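Local coordinates for protein polyketide biosynthesis 3-hydroxy-3-methylglutaryl-ACP synthase PksG (Bacillus subtilis, PDB 4YXQ) that catalyses the aldol condensation of an acetyl group carried on the acyl carrier protein AcpK with a beta-ketothioester polyketide intermediate during bacillaene biosynthesis, at residues E7-F12 with E345-F350; E182-D187 with G337-Q342; Y196-T201 with S328-E333; Y249-G254 with P286-C291. All coordinates share one frame; numbering follows the deposited sequence.

The chain begins with strand 5-12, the middle strand of a nine-stranded mixed sheet. Contact 1 ties this strand to helix 341-348 and the residues after it, closing a loop of 332 residues. Contact 2 nests inside it and pairs strand 184-195 with strand 331-339. The two touch where V183 packs on E7 and Q347. Contact 3 nests inside contact 2, with its centre about 29 Å away. It joins the chain after strand 184-195 to the start of strand 331-339. Innermost is contact 4, a short closure of 31 residues between the loop after strand 246-249 and the region from helix 285-288 to C291. No two contacts cross.

Contact 1. Residues E7-F12 with E345-F350; sequences EAMNVF and ERQRTF
The amide of Q347 reaches the backbone of M9 from helix 341-348. NE2 of Q347 gives a near-straight hydrogen bond to O of M9, 2.7 Å long and 164° at the hydrogen. The acceptor lies close to the amide plane of Q347. OE1 of the same side chain takes a weak bond from N of M9 at 3.1 Å. The amide thus serves both the C=O and the N-H of one strand residue. A bend at chi2 (-56°) turns the Q347 chain back to the strand.

Van der Waals contacts lie beside the amide. CB of A8 sits over the centre of one face of the R346 guanidinium, 3.7 Å from CZ of R346. It also lies near the plane of the F350 ring, 3.8 Å from CZ of F350. CB of N10 stands over one face of that ring, toward its rim. T349 OG1 lies over the opposite face.

One water also bridges the segments. It donates to OD1 of N10 at 2.7 Å and to O of F350 at 3.0 Å. The other end of the N10 amide, ND2, bonds to O of A58.

Here the C-terminal part of helix 341-348 and the residues after it dock on a sheet strand of the thiolase-like fold. E7 and A8 form a classic beta bulge opposite L176 of strand 171-178. Helix 51-64 meets N10 and F350, and helix 301-312 meets M9 and Q347.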
loop_
_atom_site.group_PDB
_atom_site.type_symbol
_atom_site.label_atom_id
_atom_site.label_comp_id
_atom_site.label_asym_id
_atom_site.label_seq_id
_atom_site.Cartn_x
_atom_site.Cartn_y
_atom_site.Cartn_z
ATOM N N GLU A 7 -6.355 5.065 19.859
ATOM C CA GLU A 7 -6.102 5.836 21.061
ATOM C C GLU A 7 -6.502 7.259 20.819
ATOM O O GLU A 7 -6.859 7.957 21.738
ATOM C CB GLU A 7 -4.622 5.765 21.470
ATOM C CG GLU A 7 -4.131 4.342 21.647
ATOM C CD GLU A 7 -2.832 4.215 22.462
ATOM O OE1 GLU A 7 -2.013 5.165 22.475
ATOM O OE2 GLU A 7 -2.617 3.115 23.028
ATOM N N ALA A 8 -6.455 7.694 19.572
ATOM C CA ALA A 8 -6.900 9.045 19.201
ATOM C C ALA A 8 -7.068 9.142 17.701
ATOM O O ALA A 8 -6.450 8.409 16.957
ATOM C CB ALA A 8 -5.882 10.069 19.638
ATOM N N MET A 9 -7.864 10.106 17.284
ATOM C CA MET A 9 -8.312 10.197 15.930
ATOM C C MET A 9 -8.725 11.632 15.637
ATOM O O MET A 9 -9.443 12.245 16.425
ATOM C CB MET A 9 -9.493 9.270 15.778
ATOM C CG MET A 9 -10.200 9.284 14.448
ATOM S SD MET A 9 -11.560 8.091 14.550
ATOM C CE MET A 9 -11.615 7.798 12.811
ATOM N N ASN A 10 -8.297 12.167 14.503
ATOM C CA ASN A 10 -8.655 13.516 14.181
ATOM C C ASN A 10 -8.809 13.714 12.700
ATOM O O ASN A 10 -8.218 13.001 11.901
ATOM C CB ASN A 10 -7.619 14.471 14.745
ATOM C CG ASN A 10 -7.965 15.939 14.509
ATOM O OD1 ASN A 10 -9.082 16.374 14.742
ATOM N ND2 ASN A 10 -7.022 16.677 13.983
ATOM N N VAL A 11 -9.635 14.705 12.359
ATOM C CA VAL A 11 -10.090 14.960 11.010
ATOM C C VAL A 11 -9.549 16.292 10.567
ATOM O O VAL A 11 -9.634 17.255 11.304
ATOM C CB VAL A 11 -11.618 15.062 10.996
ATOM C CG1 VAL A 11 -12.145 15.486 9.628
ATOM C CG2 VAL A 11 -12.215 13.740 11.408
ATOM N N PHE A 12 -9.039 16.357 9.348
ATOM C CA PHE A 12 -8.777 17.626 8.695
ATOM C C PHE A 12 -9.649 17.665 7.464
ATOM O O PHE A 12 -9.478 16.858 6.542
ATOM C CB PHE A 12 -7.314 17.802 8.302
ATOM C CG PHE A 12 -7.041 19.109 7.630
ATOM C CD1 PHE A 12 -6.952 20.273 8.392
ATOM C CD2 PHE A 12 -6.914 19.198 6.264
ATOM C CE1 PHE A 12 -6.702 21.500 7.809
ATOM C CE2 PHE A 12 -6.706 20.417 5.651
ATOM C CZ PHE A 12 -6.584 21.575 6.420
ATOM N N GLU A 345 -14.637 11.583 25.299
ATOM C CA GLU A 345 -14.031 12.785 25.933
ATOM C C GLU A 345 -12.746 13.189 25.245
ATOM O O GLU A 345 -12.548 14.359 24.886
ATOM C CB GLU A 345 -13.681 12.549 27.420
ATOM C CG GLU A 345 -14.677 12.946 28.499
ATOM C CD GLU A 345 -14.454 12.128 29.818
ATOM O OE1 GLU A 345 -15.386 11.392 30.267
ATOM O OE2 GLU A 345 -13.330 12.174 30.406
ATOM N N ARG A 346 -11.852 12.216 25.116
ATOM C CA ARG A 346 -10.600 12.368 24.363
ATOM C C ARG A 346 -10.882 12.935 22.971
ATOM O O ARG A 346 -10.296 13.923 22.546
ATOM C CB ARG A 346 -9.940 11.005 24.239
ATOM C CG ARG A 346 -8.510 10.932 24.691
ATOM C CD ARG A 346 -7.535 11.417 23.648
ATOM N NE ARG A 346 -6.344 10.555 23.600
ATOM C CZ ARG A 346 -5.140 10.934 23.156
ATOM N NH1 ARG A 346 -4.939 12.183 22.708
ATOM N NH2 ARG A 346 -4.128 10.056 23.159
ATOM N N GLN A 347 -11.834 12.334 22.284
ATOM C CA GLN A 347 -12.198 12.816 20.952
ATOM C C GLN A 347 -12.721 14.234 20.925
ATOM O O GLN A 347 -12.534 14.951 19.936
ATOM C CB GLN A 347 -13.205 11.875 20.297
ATOM C CG GLN A 347 -12.568 10.582 19.823
ATOM C CD GLN A 347 -11.417 10.827 18.883
ATOM O OE1 GLN A 347 -10.287 10.499 19.190
ATOM N NE2 GLN A 347 -11.690 11.466 17.761
ATOM N N ARG A 348 -13.363 14.659 22.003
ATOM C CA ARG A 348 -13.931 15.998 22.021
ATOM C C ARG A 348 -12.830 17.049 22.085
ATOM O O ARG A 348 -12.978 18.121 21.503
ATOM C CB ARG A 348 -14.916 16.186 23.180
ATOM C CG ARG A 348 -16.099 17.061 22.792
ATOM C CD ARG A 348 -17.017 17.364 23.956
ATOM N NE ARG A 348 -16.380 18.370 24.811
ATOM C CZ ARG A 348 -15.675 18.121 25.912
ATOM N NH1 ARG A 348 -15.494 16.876 26.366
ATOM N NH2 ARG A 348 -15.145 19.141 26.578
ATOM N N THR A 349 -11.722 16.739 22.758
ATOM C CA THR A 349 -10.613 17.705 22.865
ATOM C C THR A 349 -10.082 18.170 21.514
ATOM O O THR A 349 -9.467 19.227 21.441
ATOM C CB THR A 349 -9.415 17.150 23.651
ATOM O OG1 THR A 349 -8.918 15.967 23.004
ATOM C CG2 THR A 349 -9.800 16.807 25.089
ATOM N N PHE A 350 -10.339 17.408 20.441
ATOM C CA PHE A 350 -9.833 17.763 19.124
ATOM C C PHE A 350 -10.683 18.788 18.435
ATOM O O PHE A 350 -10.228 19.422 17.486
ATOM C CB PHE A 350 -9.683 16.526 18.231
ATOM C CG PHE A 350 -8.584 15.593 18.671
ATOM C CD1 PHE A 350 -7.285 16.050 18.827
ATOM C CD2 PHE A 350 -8.869 14.255 18.968
ATOM C CE1 PHE A 350 -6.281 15.179 19.257
ATOM C CE2 PHE A 350 -7.873 13.391 19.396
ATOM C CZ PHE A 350 -6.579 13.843 19.541
HETATM O O HOH W 1 -10.035 18.928 14.575
#

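Contact 2. Residues E182-D187 with G337-Q342; sequences EVFQID and GITTPQ
Q185 and I338 form an antiparallel hydrogen-bonded pair between strands 184-195 and 331-339. N of Q185 bonds to O of I338, and N of I338 bonds to O of Q185, both at 2.9 Å. The adjacent pair, I186 with G337, is non-hydrogen-bonded, and its CA atoms come within 4.0 Å.

The tight part is around G337. The F184 ring lays one face over CA of G337, 3.4 Å from CE1 of F184. With chi1 at -167°, F184 carries its ring away from its own N and across to G337. G337 has no side chain, and the ring rests directly on its backbone, with CZ of F184 3.2 Å from N of G337. CG2 of T339 meets the ring at its edge, 3.8 Å from CD1 of F184. I321 and C323 of strand 319-327 also touch F184.

Toward E182 the backbone pairing loosens and solvent comes nearer. T340 N makes only a weak bond to O of E182, at 3.5 Å. A short side-chain bond still holds this end. The E182 side chain bends at chi2 (-60°), and its OE1 receives the T340 OG1 proton at 2.7 Å. The approach is on the anti side of the carboxylate. Q342, which is exposed, lies near the same oxygen.

T340 is the N-cap of helix 341-348, and its OG1 also bonds to N of G343. One hydroxyl therefore links the first turn of the helix to E182, and the carboxylate could polarise it.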
loop_
_atom_site.group_PDB
_atom_site.type_symbol
_atom_site.label_atom_id
_atom_site.label_comp_id
_atom_site.label_asym_id
_atom_site.label_seq_id
_atom_site.Cartn_x
_atom_site.Cartn_y
_atom_site.Cartn_z
ATOM N N GLU A 182 -8.911 3.769 24.257
ATOM C CA GLU A 182 -10.172 4.231 24.816
ATOM C C GLU A 182 -11.156 4.695 23.764
ATOM O O GLU A 182 -12.364 4.636 24.013
ATOM C CB GLU A 182 -9.968 5.348 25.845
ATOM C CG GLU A 182 -9.397 4.902 27.194
ATOM C CD GLU A 182 -10.263 3.870 27.947
ATOM O OE1 GLU A 182 -11.520 4.032 28.017
ATOM O OE2 GLU A 182 -9.669 2.898 28.480
ATOM N N VAL A 183 -10.709 5.136 22.585
ATOM C CA VAL A 183 -11.704 5.673 21.629
ATOM C C VAL A 183 -12.336 4.630 20.702
ATOM O O VAL A 183 -13.477 4.792 20.264
ATOM C CB VAL A 183 -11.281 6.972 20.872
ATOM C CG1 VAL A 183 -10.073 7.626 21.506
ATOM C CG2 VAL A 183 -11.051 6.738 19.401
ATOM N N PHE A 184 -11.617 3.560 20.425
ATOM C CA PHE A 184 -12.180 2.452 19.674
ATOM C C PHE A 184 -11.298 1.214 19.880
ATOM O O PHE A 184 -10.303 1.040 19.226
ATOM C CB PHE A 184 -12.306 2.827 18.188
ATOM C CG PHE A 184 -13.153 1.864 17.384
ATOM C CD1 PHE A 184 -14.511 1.735 17.639
ATOM C CD2 PHE A 184 -12.608 1.097 16.385
ATOM C CE1 PHE A 184 -15.292 0.850 16.913
ATOM C CE2 PHE A 184 -13.381 0.235 15.631
ATOM C CZ PHE A 184 -14.718 0.107 15.892
ATOM N N GLN A 185 -11.667 0.383 20.838
ATOM C CA GLN A 185 -10.951 -0.854 21.119
ATOM C C GLN A 185 -11.540 -1.897 20.210
ATOM O O GLN A 185 -12.709 -2.237 20.334
ATOM C CB GLN A 185 -11.136 -1.303 22.588
ATOM C CG GLN A 185 -10.390 -2.592 22.912
ATOM C CD GLN A 185 -10.508 -3.051 24.359
ATOM O OE1 GLN A 185 -10.302 -2.274 25.314
ATOM N NE2 GLN A 185 -10.807 -4.328 24.537
ATOM N N ILE A 186 -10.743 -2.446 19.318
ATOM C CA ILE A 186 -11.291 -3.415 18.404
ATOM C C ILE A 186 -11.532 -4.753 19.078
ATOM O O ILE A 186 -10.896 -5.091 20.074
ATOM C CB ILE A 186 -10.427 -3.595 17.136
ATOM C CG1 ILE A 186 -9.087 -4.249 17.464
ATOM C CG2 ILE A 186 -10.242 -2.261 16.444
ATOM C CD1 ILE A 186 -9.077 -5.767 17.400
ATOM N N ASP A 187 -12.481 -5.494 18.516
ATOM C CA ASP A 187 -12.802 -6.858 18.910
ATOM C C ASP A 187 -11.929 -7.813 18.094
ATOM O O ASP A 187 -12.163 -8.010 16.894
ATOM C CB ASP A 187 -14.267 -7.120 18.607
ATOM C CG ASP A 187 -15.184 -6.257 19.436
ATOM O OD1 ASP A 187 -14.970 -6.209 20.660
ATOM O OD2 ASP A 187 -16.137 -5.649 18.884
ATOM N N GLY A 337 -15.825 -2.542 17.244
ATOM C CA GLY A 337 -15.078 -2.143 18.432
ATOM C C GLY A 337 -15.972 -1.487 19.494
ATOM O O GLY A 337 -17.118 -1.154 19.220
ATOM N N ILE A 338 -15.403 -1.279 20.674
ATOM C CA ILE A 338 -16.054 -0.603 21.763
ATOM C C ILE A 338 -15.498 0.809 21.936
ATOM O O ILE A 338 -14.292 0.974 21.892
ATOM C CB ILE A 338 -15.775 -1.347 23.080
ATOM C CG1 ILE A 338 -16.390 -2.736 23.068
ATOM C CG2 ILE A 338 -16.329 -0.584 24.271
ATOM C CD1 ILE A 338 -15.585 -3.695 23.931
ATOM N N THR A 339 -16.351 1.808 22.150
ATOM C CA THR A 339 -15.868 3.108 22.559
ATOM C C THR A 339 -16.522 3.513 23.854
ATOM O O THR A 339 -17.705 3.294 24.049
ATOM C CB THR A 339 -16.063 4.236 21.518
ATOM O OG1 THR A 339 -16.944 5.258 22.025
ATOM C CG2 THR A 339 -16.551 3.707 20.203
ATOM N N THR A 340 -15.717 4.103 24.740
ATOM C CA THR A 340 -16.106 4.371 26.127
ATOM C C THR A 340 -16.368 5.843 26.318
ATOM O O THR A 340 -15.976 6.652 25.474
ATOM C CB THR A 340 -14.981 3.978 27.090
ATOM O OG1 THR A 340 -13.795 4.707 26.755
ATOM C CG2 THR A 340 -14.699 2.470 27.027
ATOM N N PRO A 341 -17.044 6.204 27.421
ATOM C CA PRO A 341 -17.231 7.619 27.738
ATOM C C PRO A 341 -15.922 8.376 27.715
ATOM O O PRO A 341 -15.903 9.530 27.280
ATOM C CB PRO A 341 -17.819 7.610 29.157
ATOM C CG PRO A 341 -17.976 6.173 29.557
ATOM C CD PRO A 341 -17.821 5.333 28.313
ATOM N N GLN A 342 -14.837 7.737 28.168
ATOM C CA GLN A 342 -13.506 8.397 28.226
ATOM C C GLN A 342 -13.013 8.641 26.797
ATOM O O GLN A 342 -12.403 9.667 26.501
ATOM C CB GLN A 342 -12.470 7.551 28.989
ATOM C CG GLN A 342 -12.685 7.359 30.497
ATOM C CD GLN A 342 -13.934 6.536 30.885
ATOM O OE1 GLN A 342 -14.660 6.914 31.806
ATOM N NE2 GLN A 342 -14.203 5.436 30.166
#

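Contact 3. Residues Y196-T201 with S328-E333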
loop_
_atom_site.group_PDB
_atom_site.type_symbol
_atom_site.label_atom_id
_atom_site.label_comp_id
_atom_site.label_asym_id
_atom_site.label_seq_id
_atom_site.Cartn_x
_atom_site.Cartn_y
_atom_site.Cartn_z
ATOM N N TYR A 196 -13.071 -9.427 -4.444
ATOM C CA TYR A 196 -13.024 -10.117 -5.704
ATOM C C TYR A 196 -12.914 -9.017 -6.758
ATOM O O TYR A 196 -13.251 -7.824 -6.490
ATOM C CB TYR A 196 -14.289 -10.971 -5.925
ATOM C CG TYR A 196 -15.569 -10.168 -5.833
ATOM C CD1 TYR A 196 -16.156 -9.619 -6.964
ATOM C CD2 TYR A 196 -16.184 -9.932 -4.616
ATOM C CE1 TYR A 196 -17.304 -8.852 -6.884
ATOM C CE2 TYR A 196 -17.344 -9.175 -4.537
ATOM C CZ TYR A 196 -17.908 -8.645 -5.672
ATOM O OH TYR A 196 -19.048 -7.839 -5.584
ATOM N N GLU A 197 -12.454 -9.412 -7.938
ATOM C CA GLU A 197 -12.238 -8.483 -9.022
ATOM C C GLU A 197 -13.560 -8.080 -9.610
ATOM O O GLU A 197 -14.357 -8.958 -9.930
ATOM C CB GLU A 197 -11.395 -9.111 -10.119
ATOM C CG GLU A 197 -10.676 -8.083 -10.985
ATOM C CD GLU A 197 -11.473 -7.665 -12.194
ATOM O OE1 GLU A 197 -11.824 -8.534 -13.011
ATOM O OE2 GLU A 197 -11.689 -6.464 -12.372
ATOM N N VAL A 198 -13.783 -6.769 -9.781
ATOM C CA VAL A 198 -14.953 -6.281 -10.511
ATOM C C VAL A 198 -14.603 -5.082 -11.404
ATOM O O VAL A 198 -13.810 -4.233 -11.019
ATOM C CB VAL A 198 -16.126 -5.946 -9.545
ATOM C CG1 VAL A 198 -15.641 -5.257 -8.271
ATOM C CG2 VAL A 198 -17.155 -5.059 -10.217
ATOM N N MET A 199 -15.190 -5.033 -12.591
ATOM C CA MET A 199 -15.032 -3.907 -13.491
ATOM C C MET A 199 -15.869 -2.722 -12.999
ATOM O O MET A 199 -17.095 -2.746 -13.068
ATOM C CB MET A 199 -15.496 -4.333 -14.873
ATOM C CG MET A 199 -15.246 -3.349 -16.019
ATOM S SD MET A 199 -15.556 -4.165 -17.564
ATOM C CE MET A 199 -17.232 -4.786 -17.357
ATOM N N ASP A 200 -15.212 -1.680 -12.514
ATOM C CA ASP A 200 -15.891 -0.647 -11.755
ATOM C C ASP A 200 -15.205 0.683 -12.068
ATOM O O ASP A 200 -14.176 0.712 -12.757
ATOM C CB ASP A 200 -15.767 -1.022 -10.258
ATOM C CG ASP A 200 -16.819 -0.353 -9.350
ATOM O OD1 ASP A 200 -17.424 0.685 -9.737
ATOM O OD2 ASP A 200 -16.996 -0.883 -8.212
ATOM N N THR A 201 -15.775 1.775 -11.560
ATOM C CA THR A 201 -15.106 3.082 -11.573
ATOM C C THR A 201 -13.720 2.930 -10.904
ATOM O O THR A 201 -13.621 2.540 -9.738
ATOM C CB THR A 201 -15.934 4.215 -10.857
ATOM O OG1 THR A 201 -17.155 4.487 -11.575
ATOM C CG2 THR A 201 -15.139 5.528 -10.760
ATOM N N SER A 328 -13.898 0.225 -4.363
ATOM C CA SER A 328 -14.123 -0.293 -5.719
ATOM C C SER A 328 -13.019 -1.197 -6.203
ATOM O O SER A 328 -11.856 -0.992 -5.898
ATOM C CB SER A 328 -14.236 0.865 -6.698
ATOM O OG SER A 328 -15.567 1.345 -6.670
ATOM N N GLY A 329 -13.386 -2.217 -6.952
ATOM C CA GLY A 329 -12.394 -3.036 -7.621
ATOM C C GLY A 329 -12.255 -4.536 -7.386
ATOM O O GLY A 329 -11.845 -5.234 -8.312
ATOM N N CYS A 330 -12.566 -5.089 -6.225
ATOM C CA CYS A 330 -13.067 -4.411 -5.016
ATOM C C CYS A 330 -12.536 -5.170 -3.792
ATOM O O CYS A 330 -12.094 -6.285 -3.891
ATOM C CB CYS A 330 -14.609 -4.448 -4.968
ATOM S SG CYS A 330 -15.332 -6.034 -4.361
ATOM N N CYS A 331 -12.618 -4.560 -2.631
ATOM C CA CYS A 331 -12.407 -5.286 -1.384
ATOM C C CYS A 331 -13.217 -4.612 -0.320
ATOM O O CYS A 331 -13.614 -3.480 -0.485
ATOM C CB CYS A 331 -10.945 -5.355 -1.005
ATOM S SG CYS A 331 -10.610 -6.583 0.304
ATOM N N SER A 332 -13.482 -5.314 0.762
ATOM C CA SER A 332 -14.386 -4.801 1.767
ATOM C C SER A 332 -14.157 -5.545 3.049
ATOM O O SER A 332 -13.576 -6.628 3.031
ATOM C CB SER A 332 -15.831 -5.010 1.327
ATOM O OG SER A 332 -16.132 -6.392 1.144
ATOM N N GLU A 333 -14.584 -4.967 4.158
ATOM C CA GLU A 333 -14.440 -5.594 5.454
ATOM C C GLU A 333 -15.456 -5.030 6.430
ATOM O O GLU A 333 -15.800 -3.845 6.375
ATOM C CB GLU A 333 -13.046 -5.364 6.003
ATOM C CG GLU A 333 -12.747 -6.068 7.328
ATOM C CD GLU A 333 -11.259 -6.126 7.680
ATOM O OE1 GLU A 333 -10.395 -5.907 6.803
ATOM O OE2 GLU A 333 -10.949 -6.413 8.870
#
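The turn leading into strand 331-339 lies close to the active site of this thiolase-like fold. The side chain of S328 is about 6 Å from that of C114, the acyl-thioester residue by similarity. A cis peptide bond precedes C330. G329 has backbone angles (phi 121°, psi -30°) that call for glycine.

Backbone bonds fasten the turn to segment 196-201. N of C330 bonds to O of Y196 at 2.8 Å, and N of V198 bonds to O of G329 at 2.9 Å. N of Y196 adds a weak bond to O of C330.

SG of C330 lies over one face of the Y196 ring, 3.9 Å from its centroid. This is a sulfur-aromatic contact. CG1 of V198 meets CB of C330 at 3.6 Å. OG of S328 donates a weak bond to OD2 of D200. The other carboxylate oxygen, OD1, takes N of T201 at 2.7 Å and also bonds to S216.

K89 of the second subunit forms a salt bridge with E197, while R103 of that subunit makes a cation-pi contact with Y196. Within the chain, S219 bonds to the Y196 hydroxyl. Helix 216-234 flanks C330 through S219 and C223.

Contact 4. Residues Y249-G254 with P286-C291; sequences YHTPFG and PGLNYC
SG of C291 lies among several oxygens of segment 249-254. It is 3.4 Å from OG1 of T251, 3.5 Å from O of T251 and 3.8 Å from O of P252. The contact joins two connecting pieces of the thiolase-like fold. One is the loop between strand 246-249 and helix 254-269. The other runs from the short, weakly bonded helix 285-288 to C291 at the start of helix 291-294. The loop carries H250, a proton donor or acceptor by similarity.

C291 supplies the sulfur contact. With chi1 at 178°, its SG points away from its own N and out into the bend of the loop. CA of F253 is the next neighbour there, at 4.1 Å from SG. The sulfur is therefore bordered by three successive loop residues, T251, P252 and F253.

L288 adds apolar contacts through CD1 and CD2. CD1 goes to the backbone of G254, the first residue of helix 254-269. CD2 lies beside the T251 side chain, but the position of the T251 methyl is doubtful, and little rests on this pair. V257 of helix 254-269 touches both T251 and L288.

H250 itself does not touch segment 286-291. Its O bonds to the Y220 hydroxyl, its side chain packs on C114 and A301, and its backbone bonds to F324. T251 follows directly and also rests on A305 of helix 301-312. At the G254 side of the contact, CD1 of L288 lies 4.0 Å from O of G254.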
loop_
_atom_site.group_PDB
_atom_site.type_symbol
_atom_site.label_atom_id
_atom_site.label_comp_id
_atom_site.label_asym_id
_atom_site.label_seq_id
_atom_site.Cartn_x
_atom_site.Cartn_y
_atom_site.Cartn_z
ATOM N N TYR A 249 -20.436 3.335 8.029
ATOM C CA TYR A 249 -20.225 2.783 6.718
ATOM C C TYR A 249 -19.283 3.669 5.913
ATOM O O TYR A 249 -19.224 4.860 6.129
ATOM C CB TYR A 249 -21.551 2.761 5.958
ATOM C CG TYR A 249 -22.677 1.958 6.569
ATOM C CD1 TYR A 249 -23.047 0.749 6.023
ATOM C CD2 TYR A 249 -23.427 2.456 7.640
ATOM C CE1 TYR A 249 -24.097 0.027 6.525
ATOM C CE2 TYR A 249 -24.507 1.738 8.157
ATOM C CZ TYR A 249 -24.840 0.515 7.591
ATOM O OH TYR A 249 -25.893 -0.259 8.066
ATOM N N HIS A 250 -18.620 3.102 4.915
ATOM C CA HIS A 250 -18.006 3.923 3.884
ATOM C C HIS A 250 -19.118 4.792 3.357
ATOM O O HIS A 250 -20.122 4.288 2.860
ATOM C CB HIS A 250 -17.409 3.102 2.734
ATOM C CG HIS A 250 -16.960 3.940 1.586
ATOM N ND1 HIS A 250 -16.025 4.942 1.725
ATOM C CD2 HIS A 250 -17.374 3.991 0.303
ATOM C CE1 HIS A 250 -15.842 5.535 0.563
ATOM N NE2 HIS A 250 -16.673 4.995 -0.309
ATOM N N THR A 251 -18.953 6.105 3.482
ATOM C CA THR A 251 -20.018 7.007 3.046
ATOM C C THR A 251 -19.525 8.108 2.113
ATOM O O THR A 251 -18.939 9.083 2.547
ATOM C CB THR A 251 -20.861 7.551 4.219
ATOM O OG1 THR A 251 -21.008 8.956 4.082
ATOM C CG2 THR A 251 -20.326 7.218 5.573
ATOM N N PRO A 252 -19.721 7.902 0.797
ATOM C CA PRO A 252 -19.443 8.888 -0.214
ATOM C C PRO A 252 -20.417 10.024 -0.113
ATOM O O PRO A 252 -20.031 11.192 -0.255
ATOM C CB PRO A 252 -19.682 8.141 -1.532
ATOM C CG PRO A 252 -19.827 6.728 -1.199
ATOM C CD PRO A 252 -20.255 6.665 0.219
ATOM N N PHE A 253 -21.685 9.675 0.094
ATOM C CA PHE A 253 -22.716 10.652 0.460
ATOM C C PHE A 253 -23.789 9.975 1.319
ATOM O O PHE A 253 -24.034 8.763 1.188
ATOM C CB PHE A 253 -23.305 11.330 -0.781
ATOM C CG PHE A 253 -23.816 10.381 -1.814
ATOM C CD1 PHE A 253 -25.159 10.021 -1.843
ATOM C CD2 PHE A 253 -22.961 9.848 -2.777
ATOM C CE1 PHE A 253 -25.638 9.153 -2.823
ATOM C CE2 PHE A 253 -23.437 8.993 -3.753
ATOM C CZ PHE A 253 -24.777 8.645 -3.780
ATOM N N GLY A 254 -24.395 10.740 2.230
ATOM C CA GLY A 254 -25.368 10.182 3.175
ATOM C C GLY A 254 -26.493 9.368 2.538
ATOM O O GLY A 254 -26.937 8.354 3.089
ATOM N N PRO A 286 -26.088 9.773 13.280
ATOM C CA PRO A 286 -24.941 10.411 13.906
ATOM C C PRO A 286 -23.654 10.308 13.095
ATOM O O PRO A 286 -22.903 11.282 12.989
ATOM C CB PRO A 286 -24.800 9.644 15.217
ATOM C CG PRO A 286 -26.186 9.133 15.506
ATOM C CD PRO A 286 -26.690 8.754 14.152
ATOM N N GLY A 287 -23.391 9.117 12.550
ATOM C CA GLY A 287 -22.206 8.886 11.750
ATOM C C GLY A 287 -22.170 9.684 10.462
ATOM O O GLY A 287 -21.106 9.846 9.869
ATOM N N LEU A 288 -23.314 10.201 10.033
ATOM C CA LEU A 288 -23.392 10.906 8.764
ATOM C C LEU A 288 -23.203 12.420 8.892
ATOM O O LEU A 288 -23.093 13.113 7.884
ATOM C CB LEU A 288 -24.718 10.619 8.077
ATOM C CG LEU A 288 -24.972 9.178 7.636
ATOM C CD1 LEU A 288 -26.338 9.121 6.999
ATOM C CD2 LEU A 288 -23.920 8.680 6.664
ATOM N N ASN A 289 -23.106 12.941 10.103
ATOM C CA ASN A 289 -23.004 14.366 10.242
ATOM C C ASN A 289 -21.784 14.970 9.520
ATOM O O ASN A 289 -21.924 15.932 8.763
ATOM C CB ASN A 289 -22.954 14.732 11.705
ATOM C CG ASN A 289 -22.984 16.235 11.933
ATOM O OD1 ASN A 289 -22.289 17.017 11.258
ATOM N ND2 ASN A 289 -23.784 16.652 12.910
ATOM N N TYR A 290 -20.589 14.443 9.764
ATOM C CA TYR A 290 -19.393 15.089 9.217
ATOM C C TYR A 290 -19.243 14.919 7.714
ATOM O O TYR A 290 -18.689 15.808 7.041
ATOM C CB TYR A 290 -18.144 14.630 9.940
ATOM C CG TYR A 290 -18.072 15.045 11.383
ATOM C CD1 TYR A 290 -18.855 16.089 11.889
ATOM C CD2 TYR A 290 -17.179 14.443 12.241
ATOM C CE1 TYR A 290 -18.766 16.468 13.221
ATOM C CE2 TYR A 290 -17.083 14.821 13.573
ATOM C CZ TYR A 290 -17.875 15.839 14.059
ATOM O OH TYR A 290 -17.767 16.218 15.388
ATOM N N CYS A 291 -19.781 13.844 7.161
ATOM C CA CYS A 291 -19.724 13.689 5.732
ATOM C C CYS A 291 -20.394 14.822 4.960
ATOM O O CYS A 291 -19.997 15.132 3.840
ATOM C CB CYS A 291 -20.377 12.383 5.273
ATOM S SG CYS A 291 -20.368 12.202 3.440
#